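Local coordinates for hypothetical conserved protein (Geobacillus kaustophilus, PDB 2PCS) that is of unknown function but belongs to the CoxG family of the Bet v 1-like clan and probably binds a ligand between its sheet and helices, at residues G13-V18 with E103-T108; S26-C31 with S136-K141; D44-D49 with I65-I70; H75-V80 with E92-L97; F88-G93 with S112-G117. One frame throughout, in Å; residues are numbered along the deposited sequence.

Contact 1 (G13-V18 with E103-T108)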
# COMPACT_ATOMS: atom_id res chain seq x y z
N GLY A 13 -5.92 9.28 -14.89
CA GLY A 13 -4.59 9.85 -15.14
C GLY A 13 -3.85 8.92 -16.03
O GLY A 13 -4.23 7.74 -16.16
N THR A 14 -2.80 9.40 -16.67
CA THR A 14 -1.98 8.49 -17.48
C THR A 14 -1.05 7.65 -16.61
O THR A 14 -0.86 7.93 -15.41
CB THR A 14 -1.14 9.24 -18.51
OG1 THR A 14 -0.21 10.09 -17.83
CG2 THR A 14 -2.04 10.05 -19.49
N VAL A 15 -0.48 6.62 -17.23
CA VAL A 15 0.39 5.69 -16.52
C VAL A 15 1.50 6.49 -15.85
O VAL A 15 1.79 6.28 -14.68
CB VAL A 15 1.00 4.64 -17.46
CG1 VAL A 15 2.16 3.90 -16.76
CG2 VAL A 15 -0.08 3.64 -17.92
N GLU A 16 2.09 7.40 -16.61
CA GLU A 16 3.04 8.37 -16.08
C GLU A 16 2.49 9.26 -14.96
O GLU A 16 3.19 9.59 -14.04
CB GLU A 16 3.63 9.22 -17.23
CG GLU A 16 4.51 10.43 -16.79
CD GLU A 16 5.74 10.09 -15.90
OE1 GLU A 16 6.22 8.93 -15.90
OE2 GLU A 16 6.26 11.00 -15.21
N GLU A 17 1.24 9.66 -15.03
CA GLU A 17 0.73 10.53 -13.96
C GLU A 17 0.67 9.77 -12.64
O GLU A 17 1.02 10.31 -11.59
CB GLU A 17 -0.62 11.16 -14.34
CG GLU A 17 -0.42 12.33 -15.34
CD GLU A 17 -1.60 12.57 -16.31
OE1 GLU A 17 -2.48 11.68 -16.46
OE2 GLU A 17 -1.63 13.66 -16.95
N VAL A 18 0.27 8.49 -12.73
CA VAL A 18 0.11 7.59 -11.60
C VAL A 18 1.46 7.16 -11.05
O VAL A 18 1.71 7.29 -9.86
CB VAL A 18 -0.75 6.35 -12.00
CG1 VAL A 18 -0.89 5.36 -10.85
CG2 VAL A 18 -2.13 6.85 -12.50
N GLU A 103 -6.43 8.27 -21.60
CA GLU A 103 -6.72 9.06 -20.35
C GLU A 103 -6.78 8.27 -19.02
O GLU A 103 -6.94 8.89 -17.96
CB GLU A 103 -8.08 9.78 -20.43
CG GLU A 103 -8.16 11.03 -21.34
CD GLU A 103 -9.50 11.81 -21.24
OE1 GLU A 103 -10.52 11.22 -20.82
OE2 GLU A 103 -9.52 13.02 -21.60
N CYS A 104 -6.69 6.93 -19.09
CA CYS A 104 -7.11 6.05 -17.99
C CYS A 104 -6.15 4.87 -17.77
O CYS A 104 -5.71 4.21 -18.72
CB CYS A 104 -8.52 5.54 -18.28
SG CYS A 104 -9.37 4.56 -16.96
N THR A 105 -5.85 4.61 -16.50
CA THR A 105 -4.88 3.58 -16.13
C THR A 105 -5.51 2.52 -15.26
O THR A 105 -6.23 2.82 -14.33
CB THR A 105 -3.69 4.23 -15.43
OG1 THR A 105 -2.87 4.83 -16.42
CG2 THR A 105 -2.81 3.26 -14.61
N GLN A 106 -5.23 1.28 -15.54
CA GLN A 106 -5.60 0.26 -14.63
C GLN A 106 -4.37 -0.18 -13.80
O GLN A 106 -3.37 -0.68 -14.33
CB GLN A 106 -6.17 -0.90 -15.41
CG GLN A 106 -6.73 -1.95 -14.60
CD GLN A 106 -6.65 -3.29 -15.30
OE1 GLN A 106 -5.59 -3.71 -15.80
NE2 GLN A 106 -7.78 -4.00 -15.32
N LEU A 107 -4.49 -0.01 -12.48
CA LEU A 107 -3.55 -0.57 -11.54
C LEU A 107 -4.01 -1.97 -11.07
O LEU A 107 -5.11 -2.12 -10.56
CB LEU A 107 -3.38 0.39 -10.36
CG LEU A 107 -2.24 0.10 -9.39
CD1 LEU A 107 -1.81 1.35 -8.74
CD2 LEU A 107 -2.63 -0.98 -8.39
N THR A 108 -3.28 -3.15 -10.94
CA THR A 108 -3.54 -4.48 -10.40
C THR A 108 -2.50 -4.87 -9.36
O THR A 108 -1.41 -4.31 -9.36
CB THR A 108 -3.57 -5.52 -11.53
OG1 THR A 108 -2.30 -5.56 -12.19
CG2 THR A 108 -4.53 -5.09 -12.63
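Gly-13 meets Glu-103 and Cys-104, where strand 104-116 begins, its CA 5.4 Å from Cys-104 CA, just before the chain turns into the helix that begins at Val-15. A weak bond runs from Gly-13 N to Glu-103 O (3.3 Å). The backbone of Gly-13 (phi 156°, psi 162°) would jam a side chain against the preceding carbonyl, so the conformation calls for glycine. Thr-105 supplies the firmer link: its hydroxyl donates to Gly-13 O (OG1 to O 3.2 Å), tilted 25° from the carbonyl plane. With OG1 beside its own backbone N, Thr-105 also presents this oxygen to the CG2 branch of Val-15 (3.4 Å), the two side chains crossing at about a right angle. Its other branch, CG2, lies 4.2 Å from Val-18 CG2; Val-18 packs as well against Leu-11, Leu-97 and Ile-146. Thr-14, the N-cap, accepts from Glu-17 N through OG1 (3.2 Å). Thr-14 N in turn donates to Glu-17 OE1, a bond modelled too short for its length to be trusted. This reciprocal pair is a capping box, starting the first helix after strand 4-12 in a Bet v 1-like fold.

Contact 2 (S26-C31 with S136-K141)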
# COMPACT_ATOMS: atom_id res chain seq x y z
N SER A 26 7.01 11.78 -0.31
CA SER A 26 6.16 12.76 0.40
C SER A 26 4.66 12.54 0.17
O SER A 26 3.86 12.75 1.07
CB SER A 26 6.53 14.22 0.08
OG SER A 26 7.23 14.32 -1.16
N ILE A 27 4.31 12.13 -1.02
CA ILE A 27 2.93 11.85 -1.36
C ILE A 27 2.45 10.53 -0.68
O ILE A 27 1.29 10.43 -0.24
CB ILE A 27 2.78 11.79 -2.93
CG1 ILE A 27 3.25 13.11 -3.56
CG2 ILE A 27 1.35 11.33 -3.39
CD1 ILE A 27 2.24 14.24 -3.46
N LEU A 28 3.33 9.52 -0.63
CA LEU A 28 3.01 8.26 -0.02
C LEU A 28 2.76 8.45 1.49
O LEU A 28 1.73 8.02 2.01
CB LEU A 28 4.11 7.23 -0.25
CG LEU A 28 4.41 6.79 -1.70
CD1 LEU A 28 5.85 6.20 -1.85
CD2 LEU A 28 3.38 5.82 -2.21
N SER A 29 3.70 9.11 2.17
CA SER A 29 3.52 9.44 3.59
C SER A 29 2.14 9.98 3.93
O SER A 29 1.56 9.59 4.94
CB SER A 29 4.54 10.46 4.06
OG SER A 29 4.61 10.35 5.48
N LYS A 30 1.65 10.85 3.05
CA LYS A 30 0.37 11.47 3.13
C LYS A 30 -0.75 10.51 2.81
O LYS A 30 -1.81 10.61 3.41
CB LYS A 30 0.33 12.65 2.15
CG LYS A 30 0.70 13.99 2.78
CD LYS A 30 1.36 15.02 1.79
CE LYS A 30 1.49 16.40 2.51
NZ LYS A 30 2.40 17.41 1.84
N CYS A 31 -0.55 9.59 1.88
CA CYS A 31 -1.64 8.64 1.50
C CYS A 31 -1.72 7.32 2.29
O CYS A 31 -2.72 6.60 2.19
CB CYS A 31 -1.61 8.35 -0.01
SG CYS A 31 -1.63 9.84 -1.04
N SER A 136 -8.00 0.51 -0.15
CA SER A 136 -8.97 1.50 -0.71
C SER A 136 -8.70 2.95 -0.30
O SER A 136 -8.74 3.86 -1.15
CB SER A 136 -10.41 1.20 -0.34
OG SER A 136 -10.69 -0.16 -0.57
N ASP A 137 -8.40 3.15 0.98
CA ASP A 137 -8.09 4.46 1.47
C ASP A 137 -6.81 5.05 0.89
O ASP A 137 -6.69 6.28 0.63
CB ASP A 137 -7.98 4.44 3.00
CG ASP A 137 -7.81 5.85 3.55
OD1 ASP A 137 -8.80 6.63 3.46
OD2 ASP A 137 -6.68 6.20 3.99
N PHE A 138 -5.82 4.18 0.67
CA PHE A 138 -4.59 4.61 -0.03
C PHE A 138 -4.90 5.00 -1.49
O PHE A 138 -4.48 6.04 -1.98
CB PHE A 138 -3.56 3.50 0.02
CG PHE A 138 -2.33 3.78 -0.80
CD1 PHE A 138 -1.31 4.63 -0.31
CD2 PHE A 138 -2.18 3.22 -2.05
CE1 PHE A 138 -0.18 4.88 -1.06
CE2 PHE A 138 -1.03 3.48 -2.80
CZ PHE A 138 -0.02 4.26 -2.31
N PHE A 139 -5.62 4.14 -2.19
CA PHE A 139 -5.90 4.44 -3.59
C PHE A 139 -6.81 5.68 -3.73
O PHE A 139 -6.71 6.43 -4.71
CB PHE A 139 -6.42 3.21 -4.32
CG PHE A 139 -5.35 2.22 -4.63
CD1 PHE A 139 -5.54 0.87 -4.42
CD2 PHE A 139 -4.13 2.64 -5.12
CE1 PHE A 139 -4.53 -0.05 -4.68
CE2 PHE A 139 -3.10 1.73 -5.38
CZ PHE A 139 -3.31 0.38 -5.15
N LYS A 140 -7.64 5.91 -2.69
CA LYS A 140 -8.52 7.08 -2.61
C LYS A 140 -7.69 8.34 -2.50
O LYS A 140 -7.98 9.32 -3.17
CB LYS A 140 -9.46 6.97 -1.40
CG LYS A 140 -10.36 8.19 -1.18
CD LYS A 140 -10.92 8.31 0.24
CE LYS A 140 -11.64 9.70 0.42
NZ LYS A 140 -12.41 9.78 1.74
N LYS A 141 -6.67 8.34 -1.65
CA LYS A 141 -5.92 9.58 -1.47
C LYS A 141 -4.98 9.82 -2.64
O LYS A 141 -4.67 10.97 -2.98
CB LYS A 141 -5.18 9.64 -0.13
CG LYS A 141 -6.08 9.76 1.11
CD LYS A 141 -5.50 8.95 2.27
CE LYS A 141 -5.69 9.54 3.68
NZ LYS A 141 -4.80 8.79 4.69
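Asp-137 passes close to Cys-31 through its backbone, while its carboxylate turns along its own helix to Lys-141 in a weak salt bridge (OD2 to NZ 3.3 Å). One residue on, Phe-138 carries the apolar part of the contact. With CG anti to the backbone N (chi1 174°), its ring reaches across to helix 26-31. At the ring's edge, near its plane, CZ meets Leu-28 CD2 at 3.7 Å and CD1 lies 3.5 Å from Cys-31 O. Cys-31 CB approaches CD1 (3.7 Å) from off the ring plane. The Cys-31 carbonyl also takes a CA-H...O contact from Phe-138 CA. With an alanine here, Leu-28 CD2 and Cys-31 CB would probably lose their shared apolar neighbour, opening a gap between the helices. Lys-141, one turn later, closes the other flank. Its CB packs against Cys-31 SG (3.7 Å), and bends at its second and third torsions carry CD to 3.6 Å from Cys-31 O. Cys-31 is thus gripped between ring and aliphatic chain, buried at the end of its helix, and is also touched by Ile-142. No hydrogen bond joins the segments, whose axes approach to 9.5 Å at 132° between their directions. The side chain of Phe-138 is about 4 Å from a bound unidentified ligand. A short helix between the first two strands, set against the long C-terminal helix beside a ligand site, is characteristic of the Bet v 1-like helix-grip fold.

Contact 3 (D44-D49 with I65-I70)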
# COMPACT_ATOMS: atom_id res chain seq x y z
N ASP A 44 15.86 2.76 -1.99
CA ASP A 44 14.47 2.36 -2.25
C ASP A 44 13.86 1.66 -1.00
O ASP A 44 13.07 0.72 -1.12
CB ASP A 44 14.42 1.50 -3.52
CG ASP A 44 14.90 2.31 -4.78
OD1 ASP A 44 14.51 3.50 -4.92
OD2 ASP A 44 15.65 1.75 -5.63
N LYS A 45 14.28 2.13 0.18
CA LYS A 45 14.00 1.50 1.48
C LYS A 45 13.66 2.58 2.48
O LYS A 45 14.48 3.48 2.73
CB LYS A 45 15.19 0.70 1.96
CG LYS A 45 14.92 -0.20 3.13
CD LYS A 45 16.20 -0.97 3.41
CE LYS A 45 16.06 -2.07 4.44
NZ LYS A 45 16.80 -3.29 3.97
N TYR A 46 12.45 2.51 3.04
CA TYR A 46 11.97 3.50 3.99
C TYR A 46 11.59 2.86 5.31
O TYR A 46 11.37 1.65 5.39
CB TYR A 46 10.79 4.29 3.43
CG TYR A 46 11.08 4.82 2.07
CD1 TYR A 46 11.16 3.94 0.97
CD2 TYR A 46 11.31 6.17 1.86
CE1 TYR A 46 11.48 4.39 -0.28
CE2 TYR A 46 11.62 6.65 0.58
CZ TYR A 46 11.70 5.73 -0.49
OH TYR A 46 12.00 6.15 -1.78
N LYS A 47 11.51 3.73 6.32
CA LYS A 47 11.06 3.39 7.63
C LYS A 47 9.82 4.25 7.83
O LYS A 47 9.85 5.48 7.69
CB LYS A 47 12.12 3.67 8.70
CG LYS A 47 11.73 3.25 10.15
CD LYS A 47 12.95 2.81 10.93
CE LYS A 47 12.88 3.16 12.43
NZ LYS A 47 12.89 1.94 13.32
N ALA A 48 8.73 3.57 8.10
CA ALA A 48 7.49 4.24 8.33
C ALA A 48 7.11 4.11 9.82
O ALA A 48 7.23 3.03 10.42
CB ALA A 48 6.43 3.67 7.42
N ASP A 49 6.72 5.24 10.41
CA ASP A 49 6.17 5.29 11.77
C ASP A 49 4.63 5.33 11.63
O ASP A 49 4.07 6.34 11.22
CB ASP A 49 6.72 6.53 12.51
CG ASP A 49 5.91 6.89 13.81
OD1 ASP A 49 5.45 5.97 14.55
OD2 ASP A 49 5.76 8.10 14.10
N ILE A 65 9.69 -0.63 4.51
CA ILE A 65 9.09 -0.76 3.18
C ILE A 65 10.20 -0.63 2.16
O ILE A 65 10.80 0.46 2.08
CB ILE A 65 8.05 0.38 2.93
CG1 ILE A 65 7.04 0.45 4.07
CG2 ILE A 65 7.35 0.20 1.58
CD1 ILE A 65 6.17 1.69 4.02
N GLU A 66 10.47 -1.72 1.43
CA GLU A 66 11.42 -1.73 0.30
C GLU A 66 10.73 -1.84 -1.08
O GLU A 66 10.00 -2.78 -1.34
CB GLU A 66 12.46 -2.83 0.43
CG GLU A 66 13.66 -2.55 -0.51
CD GLU A 66 14.72 -3.66 -0.53
OE1 GLU A 66 15.72 -3.55 -1.33
OE2 GLU A 66 14.53 -4.65 0.23
N VAL A 67 10.97 -0.85 -1.95
CA VAL A 67 10.56 -0.89 -3.36
C VAL A 67 11.62 -1.63 -4.22
O VAL A 67 12.74 -1.18 -4.30
CB VAL A 67 10.28 0.55 -3.90
CG1 VAL A 67 9.46 0.52 -5.17
CG2 VAL A 67 9.53 1.37 -2.85
N THR A 68 11.29 -2.77 -4.81
CA THR A 68 12.23 -3.51 -5.66
C THR A 68 11.67 -3.81 -7.09
O THR A 68 10.53 -3.46 -7.37
CB THR A 68 12.62 -4.82 -4.99
OG1 THR A 68 11.51 -5.70 -5.00
CG2 THR A 68 13.00 -4.58 -3.56
N ASP A 69 12.49 -4.42 -7.97
CA ASP A 69 12.12 -4.82 -9.34
C ASP A 69 11.46 -3.66 -10.07
O ASP A 69 10.46 -3.79 -10.72
CB ASP A 69 11.22 -6.08 -9.28
CG ASP A 69 11.16 -6.87 -10.59
OD1 ASP A 69 12.14 -6.88 -11.37
OD2 ASP A 69 10.11 -7.52 -10.85
N ILE A 70 12.05 -2.49 -9.94
CA ILE A 70 11.40 -1.27 -10.32
C ILE A 70 11.51 -1.06 -11.80
O ILE A 70 12.64 -0.88 -12.30
CB ILE A 70 12.05 -0.09 -9.67
CG1 ILE A 70 11.95 -0.17 -8.12
CG2 ILE A 70 11.42 1.14 -10.24
CD1 ILE A 70 12.47 1.12 -7.34
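Tyr-46 turns the edge of its ring to the opposing strand, with CD1 3.7 Å from Ile-65 O and close to the ring plane. CG lies beside the backbone N (chi1 -50°), and CE1 comes to 4.4 Å from Val-67 CG2 across the pair, a loose approach. Ile-65 projects from the same face of the sheet as Tyr-46, its CG1 branch carrying CD1 to Ala-48 CB (3.9 Å). The other face bears Lys-45 and Glu-66, a non-hydrogen-bonded pair. Their chains both extend outward, but Lys-45 NZ stays 4.6 Å from Glu-66 OE2, beyond a salt bridge. Just before the strand begins, the Asp-44 side chain crosses that of Ile-70 obliquely: Ile-70 CD1 rests 3.7 Å from OD2, an apolar tip against a carboxylate. This contact is made after the chain has turned its corner at Asp-69.

The backbones bind these groups into register. Tyr-46 N gives to Ile-65 O (2.8 Å) and Ile-65 N gives back to Tyr-46 O (3.0 Å), while Val-67 N reaches Asp-44 O, placed nearly along the C=O axis. The strands run antiparallel at 155°.

The chemistry is therefore divided. Backbone bonds hold the hairpin, and the charged face adds probably only a mild attraction. The face of Tyr-46, Ile-65, Ala-48 and Val-67 is largely apolar and, with the side chain of Ile-65 about 4 Å from a bound unidentified ligand, is consistent with part of the wall of a binding pocket.

Contact 4 (H75-V80 with E92-L97)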
# COMPACT_ATOMS: atom_id res chain seq x y z
N HIS A 75 5.78 -0.99 -13.48
CA HIS A 75 5.75 -2.15 -12.62
C HIS A 75 6.68 -1.99 -11.41
O HIS A 75 7.79 -1.51 -11.55
CB HIS A 75 6.16 -3.35 -13.41
CG HIS A 75 6.55 -4.53 -12.56
ND1 HIS A 75 5.70 -5.57 -12.29
CD2 HIS A 75 7.71 -4.81 -11.93
CE1 HIS A 75 6.32 -6.46 -11.54
NE2 HIS A 75 7.55 -6.03 -11.32
N TYR A 76 6.26 -2.40 -10.21
CA TYR A 76 7.22 -2.62 -9.11
C TYR A 76 6.78 -3.69 -8.12
O TYR A 76 5.66 -4.21 -8.20
CB TYR A 76 7.60 -1.34 -8.42
CG TYR A 76 6.43 -0.63 -7.81
CD1 TYR A 76 5.53 0.12 -8.62
CD2 TYR A 76 6.17 -0.72 -6.44
CE1 TYR A 76 4.42 0.79 -8.05
CE2 TYR A 76 5.09 -0.06 -5.85
CZ TYR A 76 4.21 0.68 -6.65
OH TYR A 76 3.15 1.32 -6.05
N LYS A 77 7.70 -4.06 -7.21
CA LYS A 77 7.39 -4.96 -6.12
C LYS A 77 7.63 -4.26 -4.80
O LYS A 77 8.44 -3.36 -4.73
CB LYS A 77 8.18 -6.25 -6.23
CG LYS A 77 7.85 -7.01 -7.49
CD LYS A 77 8.54 -8.39 -7.49
CE LYS A 77 7.96 -9.38 -8.52
NZ LYS A 77 9.07 -10.34 -8.94
N LEU A 78 6.88 -4.64 -3.77
CA LEU A 78 7.04 -4.08 -2.42
C LEU A 78 7.34 -5.18 -1.43
O LEU A 78 6.69 -6.21 -1.47
CB LEU A 78 5.78 -3.36 -1.95
CG LEU A 78 5.45 -1.97 -2.47
CD1 LEU A 78 4.30 -1.51 -1.57
CD2 LEU A 78 6.61 -0.88 -2.48
N LEU A 79 8.31 -4.94 -0.55
CA LEU A 79 8.52 -5.86 0.59
C LEU A 79 8.26 -5.05 1.82
O LEU A 79 8.82 -3.95 1.97
CB LEU A 79 9.95 -6.39 0.63
CG LEU A 79 10.53 -6.97 -0.69
CD1 LEU A 79 12.03 -7.31 -0.50
CD2 LEU A 79 9.74 -8.24 -1.11
N VAL A 80 7.34 -5.54 2.66
CA VAL A 80 6.98 -4.86 3.90
C VAL A 80 7.20 -5.74 5.17
O VAL A 80 6.71 -6.88 5.23
CB VAL A 80 5.53 -4.34 3.92
CG1 VAL A 80 5.25 -3.68 5.30
CG2 VAL A 80 5.24 -3.35 2.79
N GLU A 92 4.74 -9.23 0.85
CA GLU A 92 5.22 -8.80 -0.47
C GLU A 92 4.03 -8.51 -1.39
O GLU A 92 2.96 -9.15 -1.27
CB GLU A 92 6.24 -9.80 -1.10
CG GLU A 92 5.89 -11.26 -0.87
CD GLU A 92 6.86 -12.30 -1.51
OE1 GLU A 92 6.33 -13.37 -1.95
OE2 GLU A 92 8.13 -12.07 -1.55
N GLY A 93 4.20 -7.53 -2.27
CA GLY A 93 3.21 -7.26 -3.28
C GLY A 93 3.86 -6.96 -4.59
O GLY A 93 5.05 -6.64 -4.64
N VAL A 94 3.06 -7.06 -5.66
CA VAL A 94 3.45 -6.70 -7.01
C VAL A 94 2.42 -5.73 -7.56
O VAL A 94 1.20 -5.94 -7.45
CB VAL A 94 3.49 -7.94 -7.92
CG1 VAL A 94 4.06 -7.57 -9.27
CG2 VAL A 94 4.29 -9.13 -7.29
N ILE A 95 2.90 -4.64 -8.15
CA ILE A 95 2.04 -3.68 -8.78
C ILE A 95 2.37 -3.52 -10.29
O ILE A 95 3.53 -3.33 -10.68
CB ILE A 95 2.18 -2.32 -8.09
CG1 ILE A 95 1.64 -2.34 -6.65
CG2 ILE A 95 1.49 -1.24 -8.84
CD1 ILE A 95 2.63 -2.83 -5.68
N ASP A 96 1.32 -3.52 -11.12
CA ASP A 96 1.46 -3.31 -12.56
C ASP A 96 0.51 -2.20 -12.99
O ASP A 96 -0.66 -2.15 -12.53
CB ASP A 96 1.17 -4.61 -13.30
CG ASP A 96 2.28 -5.65 -13.10
OD1 ASP A 96 3.42 -5.40 -13.55
OD2 ASP A 96 2.04 -6.73 -12.49
N LEU A 97 1.03 -1.27 -13.78
CA LEU A 97 0.19 -0.24 -14.36
C LEU A 97 -0.08 -0.59 -15.85
O LEU A 97 0.87 -0.98 -16.61
CB LEU A 97 0.80 1.15 -14.18
CG LEU A 97 1.08 1.69 -12.77
CD1 LEU A 97 1.63 3.10 -12.82
CD2 LEU A 97 -0.21 1.70 -11.99
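Tyr-76 lays one face of its ring over Ile-95, the directly paired residue of the neighbouring strand. Ile-95 CB stands 4.0 Å from the ring centroid, 19° off the normal, a CH-pi contact. The two ends of the isoleucine spread along the ring: CG2 lies under CE1 and CD1 under CE2, each at 3.7 Å. The ring reaches this place because CG takes the crowded position between backbone N and carbonyl carbon (chi1 60°). The tyrosine side chain is also about 3 Å from a bound unidentified ligand, consistent with a site between sheet and helices. Leu-78 follows on the same face, its CG 4.4 Å from Ile-95 CD1.

The opposite face is more polar. His-75 and Asp-96 lie side by side, and ND1 donates to OD1 at 2.6 Å. The oxygen sits in the imidazole plane but is met from above its own carboxylate plane; ring and carboxylate are turned 33° apart. His-75 NE2 bonds to Asp-69 OD2, so carboxylates at both nitrogens hold the ring against rotation. Its CE1 presses on Val-94 CG1 (3.4 Å). Val-94 CG2 runs alongside the Lys-77 chain, and Leu-79 CD2 lies alongside Glu-92 CB.

Four backbone bonds, between Tyr-76 and Ile-95 and between Leu-78 and Gly-93, zip the antiparallel strands.

Tyr-76 and Leu-78 also touch Val-67 of strand 59-71, while Ile-95 touches Leu-107 of strand 104-116. Above the Tyr-76 face, helix 15-22 contributes Leu-22 and Trp-19, whose ring meets that of the tyrosine.

Contact 5 (F88-G93 with S112-G117)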
# COMPACT_ATOMS: atom_id res chain seq x y z
N PHE A 88 2.74 -8.49 14.34
CA PHE A 88 3.59 -8.24 13.19
C PHE A 88 2.96 -8.73 11.83
O PHE A 88 2.02 -9.59 11.78
CB PHE A 88 5.00 -8.83 13.40
CG PHE A 88 5.04 -10.32 13.40
CD1 PHE A 88 4.74 -11.02 14.56
CD2 PHE A 88 5.28 -11.01 12.25
CE1 PHE A 88 4.77 -12.38 14.59
CE2 PHE A 88 5.30 -12.41 12.24
CZ PHE A 88 5.07 -13.12 13.43
N VAL A 89 3.57 -8.19 10.77
CA VAL A 89 3.20 -8.37 9.36
C VAL A 89 4.45 -8.48 8.45
O VAL A 89 5.23 -7.53 8.32
CB VAL A 89 2.39 -7.13 8.82
CG1 VAL A 89 2.00 -7.35 7.39
CG2 VAL A 89 1.11 -6.89 9.65
N ASN A 90 4.64 -9.62 7.83
CA ASN A 90 5.58 -9.71 6.72
C ASN A 90 4.82 -9.87 5.38
O ASN A 90 4.06 -10.81 5.19
CB ASN A 90 6.53 -10.89 6.96
CG ASN A 90 7.27 -10.76 8.26
OD1 ASN A 90 7.75 -9.64 8.62
ND2 ASN A 90 7.31 -11.87 9.03
N ALA A 91 5.04 -8.94 4.47
CA ALA A 91 4.29 -8.91 3.23
C ALA A 91 5.14 -8.65 1.95
O ALA A 91 6.11 -7.92 1.97
CB ALA A 91 3.20 -7.85 3.36
N GLU A 92 4.74 -9.23 0.85
CA GLU A 92 5.22 -8.80 -0.47
C GLU A 92 4.03 -8.51 -1.39
O GLU A 92 2.96 -9.15 -1.27
CB GLU A 92 6.24 -9.80 -1.10
CG GLU A 92 5.89 -11.26 -0.87
CD GLU A 92 6.86 -12.30 -1.51
OE1 GLU A 92 6.33 -13.37 -1.95
OE2 GLU A 92 8.13 -12.07 -1.55
N GLY A 93 4.20 -7.53 -2.27
CA GLY A 93 3.21 -7.26 -3.28
C GLY A 93 3.86 -6.96 -4.59
O GLY A 93 5.05 -6.64 -4.64
N SER A 112 0.83 -10.78 -0.52
CA SER A 112 0.96 -11.98 0.25
C SER A 112 1.54 -11.58 1.61
O SER A 112 2.65 -11.00 1.66
CB SER A 112 1.89 -12.91 -0.53
OG SER A 112 1.56 -14.23 -0.25
N ALA A 113 0.79 -11.85 2.69
CA ALA A 113 1.17 -11.39 4.04
C ALA A 113 1.08 -12.44 5.12
O ALA A 113 0.04 -13.05 5.32
CB ALA A 113 0.33 -10.15 4.48
N GLU A 114 2.16 -12.57 5.87
CA GLU A 114 2.16 -13.34 7.12
C GLU A 114 1.87 -12.36 8.27
O GLU A 114 2.56 -11.36 8.41
CB GLU A 114 3.52 -14.07 7.27
CG GLU A 114 3.95 -14.38 8.71
CD GLU A 114 5.46 -14.75 8.83
OE1 GLU A 114 6.35 -14.01 8.31
OE2 GLU A 114 5.76 -15.80 9.47
N VAL A 115 0.78 -12.59 9.00
CA VAL A 115 0.38 -11.73 10.13
C VAL A 115 0.47 -12.53 11.43
O VAL A 115 -0.04 -13.64 11.50
CB VAL A 115 -1.06 -11.15 9.97
CG1 VAL A 115 -1.36 -10.04 11.03
CG2 VAL A 115 -1.29 -10.59 8.57
N GLY A 116 1.13 -11.97 12.45
CA GLY A 116 1.31 -12.69 13.73
C GLY A 116 0.98 -11.77 14.89
O GLY A 116 0.74 -10.57 14.68
N GLY A 117 0.99 -12.35 16.10
CA GLY A 117 0.73 -11.65 17.34
C GLY A 117 -0.74 -11.68 17.71
O GLY A 117 -1.52 -12.39 17.08
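Phe-88 spreads its ring over Gly-116, whose CA lies 3.9 Å from the ring centroid and 23° off the normal, a CH-pi contact offset toward the CE1 rim. Glu-114 CD comes to the ring's edge, 4.1 Å from CE2. The ring folds across the strands because CG is set between backbone N and carbonyl carbon (chi1 69°). Gly-116 suits this position, since a CB there would run into Phe-88 CE1. With a serine in place of Phe-88, Gly-116 CA would probably be left uncovered and the Glu-114 carboxylate without the ring at its side. Next along the same face, Asn-90 and Glu-114 lie side by side, ND2 pointing straight at OE1 at 176°; the modelled 2.5 Å is too short to trust in detail.

The strands form an antiparallel hairpin in the curved sheet of the Bet v 1-like fold, and an aromatic over a cross-strand glycine is a recognised beta-sheet pairing. Three hydrogen-bonded pairs, Phe-88 with Gly-116, Asn-90 with Glu-114 and Glu-92 with Ser-112, fix the register. On the other face small apolar groups meet: Ala-91 CB with Ala-113 CB at 3.8 Å, and Val-89 CG2 with Val-115 CG1 at 4.2 Å. The side chain of Ala-91 is about 4 Å from a bound unidentified ligand.

Farther out, Asn-90 OD1 accepts from Asn-81 ND2 of strand 75-84, which holds the amide while ND2 faces Glu-114. Ser-112 CB packs near Glu-92 CG, but its OG bonds to Asn-4 OD1, tying the hairpin to the first strand.

In the fold
From the N terminus, helix 15-22 opens contact 1 and helix 25-31 opens contact 2. Contact 3 opens and closes at once as a hairpin, and contact 4 follows in series, pairing strands 75-84 and 87-99; contacts 3 and 4 both lie within contact 1. Contact 5 begins on strand 87-99, sharing Glu-92 and Gly-93 with contact 4. Strand 104-116 closes contact 1 and later contact 5, so these two cross. Contact 2 closes last, on helix 124-148; it crosses contact 1 and encloses contacts 3, 4 and 5. Contacts 3, 4 and 5 stitch consecutive strands of one antiparallel sheet, contact 1 ties the start of the first helix to strand 104-116, an inner strand of that sheet, and contact 2 joins the helices.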